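Local coordinates for PlaB phospholipase (Legionella pneumophila, PDB 6ZTI), which probably hydrolyses phospholipids as an alpha/beta hydrolase linked to virulence, its activity being controlled by tetramerization that NAD(H) mediates, at residues B[123-128]-B[189-194]; B[199-204]-B[269-274]; B[225-230]-B[449-454]; B[346-351]-B[456-461]. One frame throughout, in Å; residues are numbered along the deposited sequence. Where two conformers were deposited one is given.

Contact 1 (B[123-128]-B[189-194]); sequences LSHLIM and GVYSFV
The imidazole of His125 carries CD2 of Tyr191 over one face, with NE2 of His125 4.1 Å from that Tyr191 carbon, and the two ring planes meet at 49°, an oblique pairing. At its edge, in the ring plane, ND1 of His125 is hydrogen-bonded to OG of Ser124 (2.7 Å), while NE2 bonds to the carbonyl of Val297; with both ring nitrogens engaged, histidine suits this buried place. Phe193 stands on the same side of the sheet with Leu126 O and His125 CD2 near its edge. Its CD1 lies 3.9 Å from CG1 of Ile127, a branch set beside the backbone N (chi1 -55°) that meets the ring obliquely, and Tyr303 adds an edge-to-face partner.

On the other face of the sheet stand Leu126, Met128, Ser192 and Val194. Met128 is bent at its last torsion (chi3 -79°), which brings CE to 3.6 Å from CG2 of Val194 and alongside Ser192 OG. Leu123 CD2 and Val190 CG1 press together at 3.4 Å, tighter than usual; Leu123 also packs on Val106 of helix 102-114.

Parallel backbone bonds join the strands: Tyr191 N to Ser124 O, Leu126 N to Tyr191 O, Phe193 N to Leu126 O (2.7 Å) and Met128 N to Phe193 O (2.8 Å). These are neighbouring inner strands of the parallel alpha/beta hydrolase sheet, covered by helices 102-114 and 286-296. The chemistry implies a largely apolar interior in which backbone polarity is spent within the sheet, whereas the buried Ser192 OG has no partner in the model.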
# COMPACT_ATOMS: atom_id res chain seq x y z
N LEU B 123 10.01 42.47 -9.73
CA LEU B 123 9.01 42.65 -8.70
C LEU B 123 9.54 43.65 -7.68
O LEU B 123 10.69 43.56 -7.25
CB LEU B 123 8.69 41.29 -8.05
CG LEU B 123 7.73 41.21 -6.87
CD1 LEU B 123 6.98 39.88 -6.89
CD2 LEU B 123 8.50 41.35 -5.55
N SER B 124 8.70 44.63 -7.34
CA SER B 124 9.05 45.65 -6.36
C SER B 124 8.37 45.44 -5.01
O SER B 124 8.93 45.84 -3.99
CB SER B 124 8.67 47.04 -6.87
OG SER B 124 7.25 47.19 -6.91
N HIS B 125 7.17 44.85 -5.00
CA HIS B 125 6.41 44.60 -3.78
C HIS B 125 5.78 43.22 -3.87
O HIS B 125 5.26 42.82 -4.91
CB HIS B 125 5.29 45.64 -3.57
CG HIS B 125 5.77 47.05 -3.41
ND1 HIS B 125 6.33 47.77 -4.44
CD2 HIS B 125 5.74 47.89 -2.35
CE1 HIS B 125 6.64 48.98 -4.02
NE2 HIS B 125 6.29 49.08 -2.75
N LEU B 126 5.85 42.49 -2.76
CA LEU B 126 5.18 41.20 -2.62
C LEU B 126 4.28 41.30 -1.40
O LEU B 126 4.77 41.39 -0.27
CB LEU B 126 6.19 40.06 -2.48
CG LEU B 126 5.58 38.68 -2.20
CD1 LEU B 126 4.50 38.34 -3.22
CD2 LEU B 126 6.65 37.60 -2.19
N ILE B 127 2.97 41.31 -1.64
CA ILE B 127 1.96 41.43 -0.60
C ILE B 127 1.21 40.11 -0.58
O ILE B 127 0.39 39.84 -1.46
CB ILE B 127 1.02 42.61 -0.85
CG1 ILE B 127 1.84 43.90 -1.00
CG2 ILE B 127 0.01 42.73 0.29
CD1 ILE B 127 1.02 45.11 -1.46
N MET B 128 1.50 39.28 0.42
CA MET B 128 0.92 37.95 0.55
C MET B 128 -0.23 37.99 1.54
O MET B 128 -0.03 38.38 2.70
CB MET B 128 1.98 36.95 1.03
CG MET B 128 3.00 36.58 -0.04
SD MET B 128 4.36 35.66 0.69
CE MET B 128 5.29 37.00 1.42
N GLY B 189 15.76 46.02 -2.45
CA GLY B 189 14.70 46.87 -2.95
C GLY B 189 13.41 46.15 -3.24
O GLY B 189 12.58 46.65 -4.00
N VAL B 190 13.21 44.97 -2.66
CA VAL B 190 11.96 44.24 -2.77
C VAL B 190 11.30 44.31 -1.41
O VAL B 190 11.87 43.88 -0.40
CB VAL B 190 12.18 42.78 -3.22
CG1 VAL B 190 10.86 42.00 -3.15
CG2 VAL B 190 12.77 42.73 -4.63
N TYR B 191 10.10 44.88 -1.39
CA TYR B 191 9.37 45.12 -0.15
C TYR B 191 8.30 44.04 -0.04
O TYR B 191 7.34 44.02 -0.83
CB TYR B 191 8.79 46.53 -0.14
CG TYR B 191 9.89 47.56 -0.15
CD1 TYR B 191 10.78 47.67 0.92
CD2 TYR B 191 10.08 48.39 -1.25
CE1 TYR B 191 11.82 48.60 0.90
CE2 TYR B 191 11.10 49.30 -1.27
CZ TYR B 191 11.97 49.41 -0.20
OH TYR B 191 12.99 50.34 -0.24
N SER B 192 8.50 43.12 0.90
CA SER B 192 7.66 41.96 1.09
C SER B 192 6.82 42.07 2.36
O SER B 192 7.31 42.56 3.39
CB SER B 192 8.53 40.71 1.15
OG SER B 192 7.73 39.55 1.14
N PHE B 193 5.57 41.61 2.30
CA PHE B 193 4.65 41.73 3.42
C PHE B 193 3.76 40.49 3.50
O PHE B 193 3.37 39.92 2.47
CB PHE B 193 3.72 42.96 3.29
CG PHE B 193 4.41 44.20 2.81
CD1 PHE B 193 4.78 44.34 1.48
CD2 PHE B 193 4.66 45.25 3.68
CE1 PHE B 193 5.41 45.48 1.04
CE2 PHE B 193 5.28 46.41 3.24
CZ PHE B 193 5.66 46.52 1.92
N VAL B 194 3.41 40.11 4.72
CA VAL B 194 2.41 39.07 4.97
C VAL B 194 1.28 39.68 5.77
O VAL B 194 1.50 40.30 6.81
CB VAL B 194 3.00 37.87 5.71
CG1 VAL B 194 1.87 36.93 6.18
CG2 VAL B 194 4.01 37.13 4.79

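Contact 2 (B[199-204]-B[269-274]); sequences KIDRQF and KNIGII. With SND (thionicotinamide-adenine-dinucleotide), chain I.
Ile271 forms the tighter half of this contact. Its CD1 sits 3.9 Å from CG of Lys199, the two side chains crossing at about a right angle, and its CG1 comes within 4.1 Å of CB of Asp201. CG1 takes the crowded position between backbone N and carbonyl (chi1 57°), which swings the branch onto the 199-204 loop; an isoleucine and the aliphatic start of a lysine make a natural pair here. A water fastens the same place, accepting from Ile271 N (2.8 Å) and donating to Asp201 OD2.

The outer side is looser. Asn270, modelled in two conformers, offers ND2 to the syn lone pair of Asp201 OD2 at 3.3 Å and, weakly, to OE1 of Gln203, itself in two conformers, so these bonds are less certain. Asp201 OD1 accepts from Gln203 N within its own segment, an Asx turn that shapes the loop. Beyond it, Arg202 O accepts N7N of the bound thio-NAD (3.1 Å), a ligand also gripped by the second subunit.

Both segments are loops of the hydrolase domain: 199-204 follows strand 191-197, whereas the loop 269-274 comes between strand 257-261 and helix 286-296, with Ile273 packing on His99 of strand 93-99.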
# COMPACT_ATOMS: atom_id res chain seq x y z
N LYS B 199 -9.90 34.79 12.02
CA LYS B 199 -11.33 34.65 12.26
C LYS B 199 -11.85 33.44 11.49
O LYS B 199 -11.54 33.28 10.31
CB LYS B 199 -12.07 35.91 11.81
CG LYS B 199 -13.39 36.17 12.50
CD LYS B 199 -13.16 36.67 13.92
CE LYS B 199 -14.46 37.13 14.55
NZ LYS B 199 -14.36 37.22 16.04
N ILE B 200 -12.64 32.59 12.15
CA ILE B 200 -13.32 31.50 11.46
C ILE B 200 -14.64 32.05 10.94
O ILE B 200 -15.37 32.72 11.67
CB ILE B 200 -13.58 30.30 12.39
CG1 ILE B 200 -12.27 29.77 12.98
CG2 ILE B 200 -14.32 29.20 11.63
CD1 ILE B 200 -11.21 29.40 11.95
N ASP B 201 -14.94 31.78 9.67
CA ASP B 201 -16.29 32.03 9.19
C ASP B 201 -17.10 30.80 9.60
O ASP B 201 -17.04 29.75 8.96
CB ASP B 201 -16.35 32.29 7.69
CG ASP B 201 -17.75 32.73 7.25
OD1 ASP B 201 -18.72 32.43 7.97
OD2 ASP B 201 -17.90 33.39 6.19
N ARG B 202 -17.86 30.94 10.69
CA ARG B 202 -18.46 29.79 11.35
C ARG B 202 -19.60 29.19 10.55
O ARG B 202 -20.06 28.09 10.88
CB ARG B 202 -18.90 30.19 12.76
CG ARG B 202 -17.70 30.66 13.60
CD ARG B 202 -17.87 30.43 15.08
NE ARG B 202 -16.65 30.78 15.78
CZ ARG B 202 -15.62 29.96 15.94
NH1 ARG B 202 -15.66 28.72 15.47
NH2 ARG B 202 -14.54 30.39 16.58
N GLN B 203 -20.08 29.89 9.51
CA GLN B 203 -21.04 29.31 8.59
C GLN B 203 -20.44 28.19 7.76
O GLN B 203 -21.19 27.40 7.17
CB GLN B 203 -21.59 30.38 7.64
CG GLN B 203 -22.36 31.49 8.30
CD GLN B 203 -23.12 32.34 7.29
OE1 GLN B 203 -22.97 32.16 6.07
NE2 GLN B 203 -23.93 33.26 7.79
N PHE B 204 -19.12 28.11 7.67
CA PHE B 204 -18.45 27.17 6.79
C PHE B 204 -17.59 26.19 7.59
O PHE B 204 -16.52 25.77 7.15
CB PHE B 204 -17.60 27.90 5.75
CG PHE B 204 -18.39 28.86 4.89
CD1 PHE B 204 -19.76 28.70 4.71
CD2 PHE B 204 -17.75 29.91 4.25
CE1 PHE B 204 -20.48 29.58 3.91
CE2 PHE B 204 -18.47 30.79 3.45
CZ PHE B 204 -19.84 30.63 3.28
N LYS B 269 -17.57 35.73 0.84
CA LYS B 269 -17.95 37.13 0.70
C LYS B 269 -18.25 37.80 2.04
O LYS B 269 -18.16 39.02 2.14
CB LYS B 269 -19.16 37.25 -0.25
CG LYS B 269 -18.82 36.93 -1.70
CD LYS B 269 -19.83 37.50 -2.68
CE LYS B 269 -21.03 36.59 -2.86
NZ LYS B 269 -21.95 37.12 -3.92
N ASN B 270 -18.55 37.02 3.09
CA ASN B 270 -18.83 37.61 4.40
C ASN B 270 -17.59 38.30 4.96
O ASN B 270 -17.59 39.51 5.20
CB ASN B 270 -19.32 36.54 5.38
CG ASN B 270 -20.65 35.92 4.98
OD1 ASN B 270 -21.57 36.60 4.54
ND2 ASN B 270 -20.75 34.60 5.15
N ILE B 271 -16.53 37.53 5.20
CA ILE B 271 -15.35 38.09 5.86
C ILE B 271 -14.05 37.53 5.30
O ILE B 271 -13.01 37.56 5.96
CB ILE B 271 -15.43 37.84 7.37
CG1 ILE B 271 -15.57 36.34 7.66
CG2 ILE B 271 -16.60 38.58 7.98
CD1 ILE B 271 -15.12 35.97 9.05
N GLY B 272 -14.08 37.03 4.07
CA GLY B 272 -12.86 36.57 3.43
C GLY B 272 -11.84 37.69 3.29
O GLY B 272 -12.18 38.82 2.91
N ILE B 273 -10.57 37.36 3.55
CA ILE B 273 -9.54 38.40 3.65
C ILE B 273 -9.48 39.26 2.38
O ILE B 273 -9.20 40.46 2.48
CB ILE B 273 -8.17 37.77 3.97
CG1 ILE B 273 -7.11 38.86 4.14
CG2 ILE B 273 -7.75 36.80 2.89
CD1 ILE B 273 -5.87 38.41 4.92
N ILE B 274 -9.74 38.69 1.20
CA ILE B 274 -9.81 39.52 -0.01
C ILE B 274 -11.19 39.40 -0.67
O ILE B 274 -11.69 40.36 -1.26
CB ILE B 274 -8.67 39.19 -1.01
CG1 ILE B 274 -8.75 40.12 -2.24
CG2 ILE B 274 -8.71 37.74 -1.43
CD1 ILE B 274 -7.57 40.00 -3.23
PA SND I . -15.34 19.87 17.70
O1A SND I . -16.11 20.62 16.65
O2A SND I . -13.92 20.34 17.94
O5B SND I . -15.31 18.28 17.35
C5B SND I . -14.47 17.33 18.04
C4B SND I . -14.36 16.16 17.10
O4B SND I . -15.69 15.71 16.75
C3B SND I . -13.68 16.46 15.76
O3B SND I . -13.06 15.31 15.22
C2B SND I . -14.86 16.89 14.89
O2B SND I . -14.59 16.71 13.51
C1B SND I . -15.94 15.92 15.38
N9A SND I . -17.31 16.39 15.22
C8A SND I . -17.78 17.67 15.42
N7A SND I . -19.07 17.80 15.18
C5A SND I . -19.47 16.53 14.81
C6A SND I . -20.72 16.01 14.41
N6A SND I . -21.83 16.74 14.31
N1A SND I . -20.78 14.69 14.10
C2A SND I . -19.66 13.96 14.18
N3A SND I . -18.43 14.35 14.52
C4A SND I . -18.40 15.65 14.83
O3 SND I . -16.10 19.79 19.09
PN SND I . -17.05 20.72 19.99
O1N SND I . -16.54 22.10 19.93
O2N SND I . -17.22 20.07 21.31
O5D SND I . -18.39 20.60 19.13
C5D SND I . -19.69 20.85 19.68
C4D SND I . -20.57 21.25 18.53
O4D SND I . -20.16 22.55 18.03
C3D SND I . -20.55 20.30 17.33
O3D SND I . -21.89 20.12 16.89
C2D SND I . -19.66 21.03 16.33
O2D SND I . -19.94 20.73 14.96
C1D SND I . -20.02 22.47 16.64
N1N SND I . -18.89 23.37 16.24
C2N SND I . -19.19 24.34 15.36
C3N SND I . -18.23 25.26 14.99
C7N SND I . -18.52 26.31 13.99
S7N SND I . -17.39 27.48 13.64
N7N SND I . -19.70 26.26 13.40
C4N SND I . -16.97 25.15 15.56
C5N SND I . -16.68 24.13 16.44
C6N SND I . -17.67 23.24 16.77
O HOH W 1 -16.64 34.82 4.59

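Contact 3 (B[225-230]-B[449-454]); sequences ATNMNY and PNETVM
Asn227 and Asn450 provide the direct hydrogen bond: ND2 of Asn227 reaches the carbonyl O of Asn450 at 3.0 Å. This acceptor lies close to the Asn227 amide plane, while the nitrogen stands above the Asn450 carbonyl plane. CG of Asn227 lies anti to the backbone N (chi1 -157°), which aims the amide across the gap. The other end of that amide is equally busy: OD1 accepts Asn229 N from above the carbonyl plane, closing an Asx turn, and Asn229 ND2 on an in-plane lone pair at 2.9 Å. Asparagine, with a donor and an acceptor on one flat group, suits this double task. Thr452 OG1 bonds to Ala224 O and passes CA of Ala225 at 3.8 Å.

Water supplies a second layer. One molecule accepts from Asn227 ND2 (3.1 Å) and donates to OE2 of Glu451; another accepts from Thr452 N (2.7 Å) and lies close to the carbonyls of Asn227 and Asn229. Charge enters through Glu451, whose OE2 is paired with Arg252. Its extended chain runs past the Asn229 carbonyl, with CD 3.2 Å from that Asn229 O.

Apolar and aromatic packing completes the contact. Tyr230 and Met454 make an oblique Met-aromatic contact, the sulfur SD 3.9 Å from CE2 of the ring; Tyr230 OH bonds to Asn177 O, and His134 meets the ring edge-to-face.

The chemistry implies a buried polar seam, bridged by two waters, by which the segment leaving helix 223-226 in the hydrolase domain is fixed to the residues leading into strand 452-463. The Arg252 pairing probably favours an ionised Glu451.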
# COMPACT_ATOMS: atom_id res chain seq x y z
N ALA B 225 1.70 29.56 10.23
CA ALA B 225 2.15 29.05 8.94
C ALA B 225 2.18 30.11 7.84
O ALA B 225 2.64 29.81 6.74
CB ALA B 225 1.27 27.90 8.47
N THR B 226 1.70 31.33 8.11
CA THR B 226 1.82 32.39 7.11
C THR B 226 3.10 33.19 7.26
O THR B 226 3.56 33.81 6.29
CB THR B 226 0.64 33.38 7.17
OG1 THR B 226 0.73 34.18 8.36
CG2 THR B 226 -0.70 32.69 7.13
N ASN B 227 3.68 33.20 8.45
CA ASN B 227 4.71 34.16 8.81
C ASN B 227 6.04 33.81 8.15
O ASN B 227 6.55 32.70 8.33
CB ASN B 227 4.87 34.20 10.33
CG ASN B 227 5.46 35.48 10.82
OD1 ASN B 227 6.11 36.21 10.08
ND2 ASN B 227 5.24 35.77 12.09
N MET B 228 6.61 34.76 7.43
CA MET B 228 7.94 34.55 6.86
C MET B 228 9.07 34.89 7.83
O MET B 228 10.24 34.83 7.43
CB MET B 228 8.09 35.37 5.58
CG MET B 228 7.26 34.81 4.46
SD MET B 228 7.78 33.17 3.94
CE MET B 228 9.46 33.52 3.43
N ASN B 229 8.75 35.25 9.06
CA ASN B 229 9.73 35.38 10.14
C ASN B 229 9.78 34.02 10.83
O ASN B 229 8.86 33.66 11.57
CB ASN B 229 9.34 36.48 11.12
CG ASN B 229 9.24 37.86 10.46
OD1 ASN B 229 10.25 38.43 10.04
ND2 ASN B 229 8.04 38.39 10.41
N TYR B 230 10.82 33.24 10.55
CA TYR B 230 10.96 31.92 11.16
C TYR B 230 12.44 31.59 11.30
O TYR B 230 13.30 32.23 10.68
CB TYR B 230 10.26 30.83 10.35
CG TYR B 230 10.69 30.78 8.89
CD1 TYR B 230 10.07 31.58 7.95
CD2 TYR B 230 11.70 29.92 8.46
CE1 TYR B 230 10.43 31.55 6.62
CE2 TYR B 230 12.07 29.88 7.11
CZ TYR B 230 11.42 30.71 6.20
OH TYR B 230 11.75 30.74 4.87
N PRO B 449 5.47 33.28 19.45
CA PRO B 449 4.07 33.31 19.04
C PRO B 449 3.94 33.71 17.59
O PRO B 449 4.71 34.54 17.09
CB PRO B 449 3.44 34.34 19.98
CG PRO B 449 4.60 35.23 20.40
CD PRO B 449 5.78 34.31 20.46
N ASN B 450 2.97 33.11 16.91
CA ASN B 450 2.69 33.36 15.50
C ASN B 450 3.85 32.99 14.58
O ASN B 450 3.92 33.49 13.46
CB ASN B 450 2.31 34.83 15.24
CG ASN B 450 1.17 35.29 16.10
OD1 ASN B 450 0.20 34.56 16.31
ND2 ASN B 450 1.31 36.47 16.65
N GLU B 451 4.76 32.11 15.01
CA GLU B 451 5.87 31.68 14.17
C GLU B 451 5.96 30.17 14.08
O GLU B 451 5.61 29.43 15.01
CB GLU B 451 7.22 32.23 14.68
CG GLU B 451 7.37 33.73 14.54
CD GLU B 451 8.80 34.20 14.73
OE1 GLU B 451 9.72 33.35 14.83
OE2 GLU B 451 9.01 35.43 14.78
N THR B 452 6.42 29.72 12.91
CA THR B 452 6.89 28.36 12.66
C THR B 452 8.39 28.31 12.96
O THR B 452 9.11 29.26 12.68
CB THR B 452 6.62 27.96 11.20
OG1 THR B 452 5.21 27.89 10.96
CG2 THR B 452 7.20 26.61 10.87
N VAL B 453 8.86 27.20 13.53
CA VAL B 453 10.30 26.93 13.64
C VAL B 453 10.58 25.58 12.99
O VAL B 453 9.87 24.59 13.26
CB VAL B 453 10.80 26.97 15.10
CG1 VAL B 453 10.10 25.93 15.97
CG2 VAL B 453 12.31 26.77 15.16
N MET B 454 11.59 25.54 12.12
CA MET B 454 12.03 24.30 11.49
C MET B 454 13.16 23.71 12.31
O MET B 454 14.13 24.39 12.63
CB MET B 454 12.47 24.55 10.06
CG MET B 454 11.36 25.21 9.20
SD MET B 454 12.01 26.04 7.75
CE MET B 454 12.65 24.66 6.83
O HOH W 2 6.92 31.59 11.06
O HOH W 3 7.16 37.15 14.04

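Contact 4 (B[346-351]-B[456-461]); sequences RLIDDR and EIMLQR
Arg346 and Glu456 run alongside each other in the same direction and join in a salt bridge with NH1 of Arg346 2.6 Å from OE1 of Glu456. The oxygen is met from above the carboxylate plane, and the flat groups are 54° apart, so the grip is a single oblique contact. Beside it, CD1 of Ile348 rests 3.8 Å from CD of Glu456. CG1 of Ile348, set between its backbone N and carbonyl carbon (chi1 53°), is turned toward Met458 and packs 3.9 Å from CB of that residue. On the opposite face of the sheet, CD1 of Leu347 touches CG2 of Ile457 (4.0 Å) and leans on Leu459, leucine and isoleucine filling an interior also lined by Val417.

These pairs ride on strands 340-349 and 452-463, parallel neighbours in the mixed sheet, which is built mostly from the C-terminal half. Ile457 N bonds to Arg346 O (2.8 Å), Ile348 N to Ile457 O and Leu459 N to Ile348 O.

Where the ladder ends, the carboxylates take over. OD1 of Asp350 accepts Arg461 N at 2.8 Å, on its syn side though 35° out of plane. Asp349 OD1 receives Arg351 N (2.7 Å) in an Asx turn, while its OD2 bonds to Tyr431 OH, which Arg461 NH1 also engages. The outermost shell is another chain: Arg461 and Arg351 form salt bridges with Asp71 and Asp70 of the third subunit.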
# COMPACT_ATOMS: atom_id res chain seq x y z
N ARG B 346 12.37 17.62 11.25
CA ARG B 346 12.99 16.83 10.20
C ARG B 346 14.04 15.95 10.87
O ARG B 346 15.01 16.47 11.43
CB ARG B 346 13.64 17.72 9.15
CG ARG B 346 14.17 16.95 7.98
CD ARG B 346 15.06 17.81 7.13
NE ARG B 346 15.38 17.15 5.87
CZ ARG B 346 16.42 17.46 5.12
NH1 ARG B 346 17.25 18.42 5.50
NH2 ARG B 346 16.61 16.82 3.98
N LEU B 347 13.83 14.65 10.81
CA LEU B 347 14.69 13.66 11.45
C LEU B 347 15.52 12.93 10.41
O LEU B 347 14.97 12.19 9.59
CB LEU B 347 13.85 12.67 12.25
CG LEU B 347 14.18 12.39 13.71
CD1 LEU B 347 15.67 12.51 14.01
CD2 LEU B 347 13.35 13.30 14.61
N ILE B 348 16.84 13.08 10.49
CA ILE B 348 17.77 12.47 9.56
C ILE B 348 18.93 11.87 10.34
O ILE B 348 19.02 12.00 11.56
CB ILE B 348 18.29 13.48 8.51
CG1 ILE B 348 18.87 14.70 9.22
CG2 ILE B 348 17.15 13.91 7.58
CD1 ILE B 348 19.60 15.66 8.28
N ASP B 349 19.81 11.18 9.61
CA ASP B 349 21.07 10.69 10.17
C ASP B 349 22.20 11.17 9.29
O ASP B 349 21.99 11.79 8.25
CB ASP B 349 21.08 9.17 10.35
CG ASP B 349 21.23 8.38 9.05
OD1 ASP B 349 21.64 8.92 7.99
OD2 ASP B 349 20.93 7.17 9.10
N ASP B 350 23.42 10.87 9.73
CA ASP B 350 24.62 11.40 9.09
C ASP B 350 25.02 10.63 7.84
O ASP B 350 26.08 10.93 7.28
CB ASP B 350 25.78 11.40 10.08
CG ASP B 350 26.08 10.03 10.66
OD1 ASP B 350 25.18 9.17 10.74
OD2 ASP B 350 27.24 9.81 11.07
N ARG B 351 24.21 9.67 7.39
CA ARG B 351 24.50 8.90 6.18
C ARG B 351 23.48 9.16 5.09
O ARG B 351 23.47 8.45 4.08
CB ARG B 351 24.56 7.40 6.50
CG ARG B 351 25.46 7.04 7.66
CD ARG B 351 26.89 7.49 7.42
NE ARG B 351 27.51 6.79 6.30
CZ ARG B 351 28.53 7.26 5.58
NH1 ARG B 351 29.04 8.47 5.83
NH2 ARG B 351 29.03 6.54 4.59
N GLU B 456 15.76 20.65 12.42
CA GLU B 456 16.41 19.52 11.76
C GLU B 456 17.28 18.81 12.79
O GLU B 456 18.23 19.39 13.30
CB GLU B 456 17.25 19.98 10.57
CG GLU B 456 17.94 18.84 9.85
CD GLU B 456 18.76 19.31 8.67
OE1 GLU B 456 18.18 19.55 7.60
OE2 GLU B 456 19.99 19.44 8.82
N ILE B 457 16.96 17.55 13.08
CA ILE B 457 17.73 16.76 14.04
C ILE B 457 18.47 15.68 13.26
O ILE B 457 17.84 14.84 12.60
CB ILE B 457 16.84 16.17 15.13
CG1 ILE B 457 16.13 17.29 15.92
CG2 ILE B 457 17.68 15.30 16.06
CD1 ILE B 457 14.91 16.86 16.61
N MET B 458 19.80 15.71 13.32
CA MET B 458 20.64 14.71 12.66
C MET B 458 21.30 13.83 13.72
O MET B 458 22.14 14.30 14.50
CB MET B 458 21.71 15.38 11.80
CG MET B 458 22.55 14.37 11.00
SD MET B 458 24.09 15.02 10.35
CE MET B 458 23.50 15.85 8.87
N LEU B 459 20.94 12.54 13.73
CA LEU B 459 21.53 11.55 14.62
C LEU B 459 22.70 10.85 13.96
O LEU B 459 22.78 10.75 12.73
CB LEU B 459 20.48 10.52 15.03
CG LEU B 459 19.19 11.02 15.69
CD1 LEU B 459 18.37 9.86 16.18
CD2 LEU B 459 19.51 11.95 16.83
N GLN B 460 23.61 10.34 14.79
CA GLN B 460 24.74 9.55 14.31
C GLN B 460 24.29 8.11 14.14
O GLN B 460 23.72 7.51 15.05
CB GLN B 460 25.92 9.61 15.27
CG GLN B 460 26.69 10.91 15.27
CD GLN B 460 27.86 10.88 16.22
OE1 GLN B 460 27.77 10.32 17.32
NE2 GLN B 460 28.98 11.49 15.82
N ARG B 461 24.54 7.55 12.96
CA ARG B 461 24.27 6.14 12.72
C ARG B 461 25.44 5.34 13.28
O ARG B 461 26.58 5.47 12.82
CB ARG B 461 24.05 5.89 11.23
CG ARG B 461 23.62 4.47 10.90
CD ARG B 461 23.32 4.34 9.43
NE ARG B 461 23.04 2.97 9.02
CZ ARG B 461 21.85 2.38 9.14
NH1 ARG B 461 20.82 3.02 9.67
NH2 ARG B 461 21.69 1.13 8.73

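Contacts 1 and 2 belong to the hydrolase domain, contact 4 to the mixed sheet built mostly from the C-terminal half, and contact 3 lies between, its centre about 6 Å from the chain's centre. Contact 1 closes before the others open; contacts 2 and 3, and likewise 3 and 4, have alternating segments. Contact 1 touches contact 3 through Val194 and Met128 against Met228, their centres about 17 Å apart. Contacts 3 and 4 share strand 452-463, with centres about 23 Å apart. Contacts 2 and 4, about 42 Å apart between centres, lie on opposite sides of the chain's centre. Contact 2 helps bind a dinucleotide shared with the second subunit and contact 4 meets the third directly, consistent with both regions taking part in the tetramer.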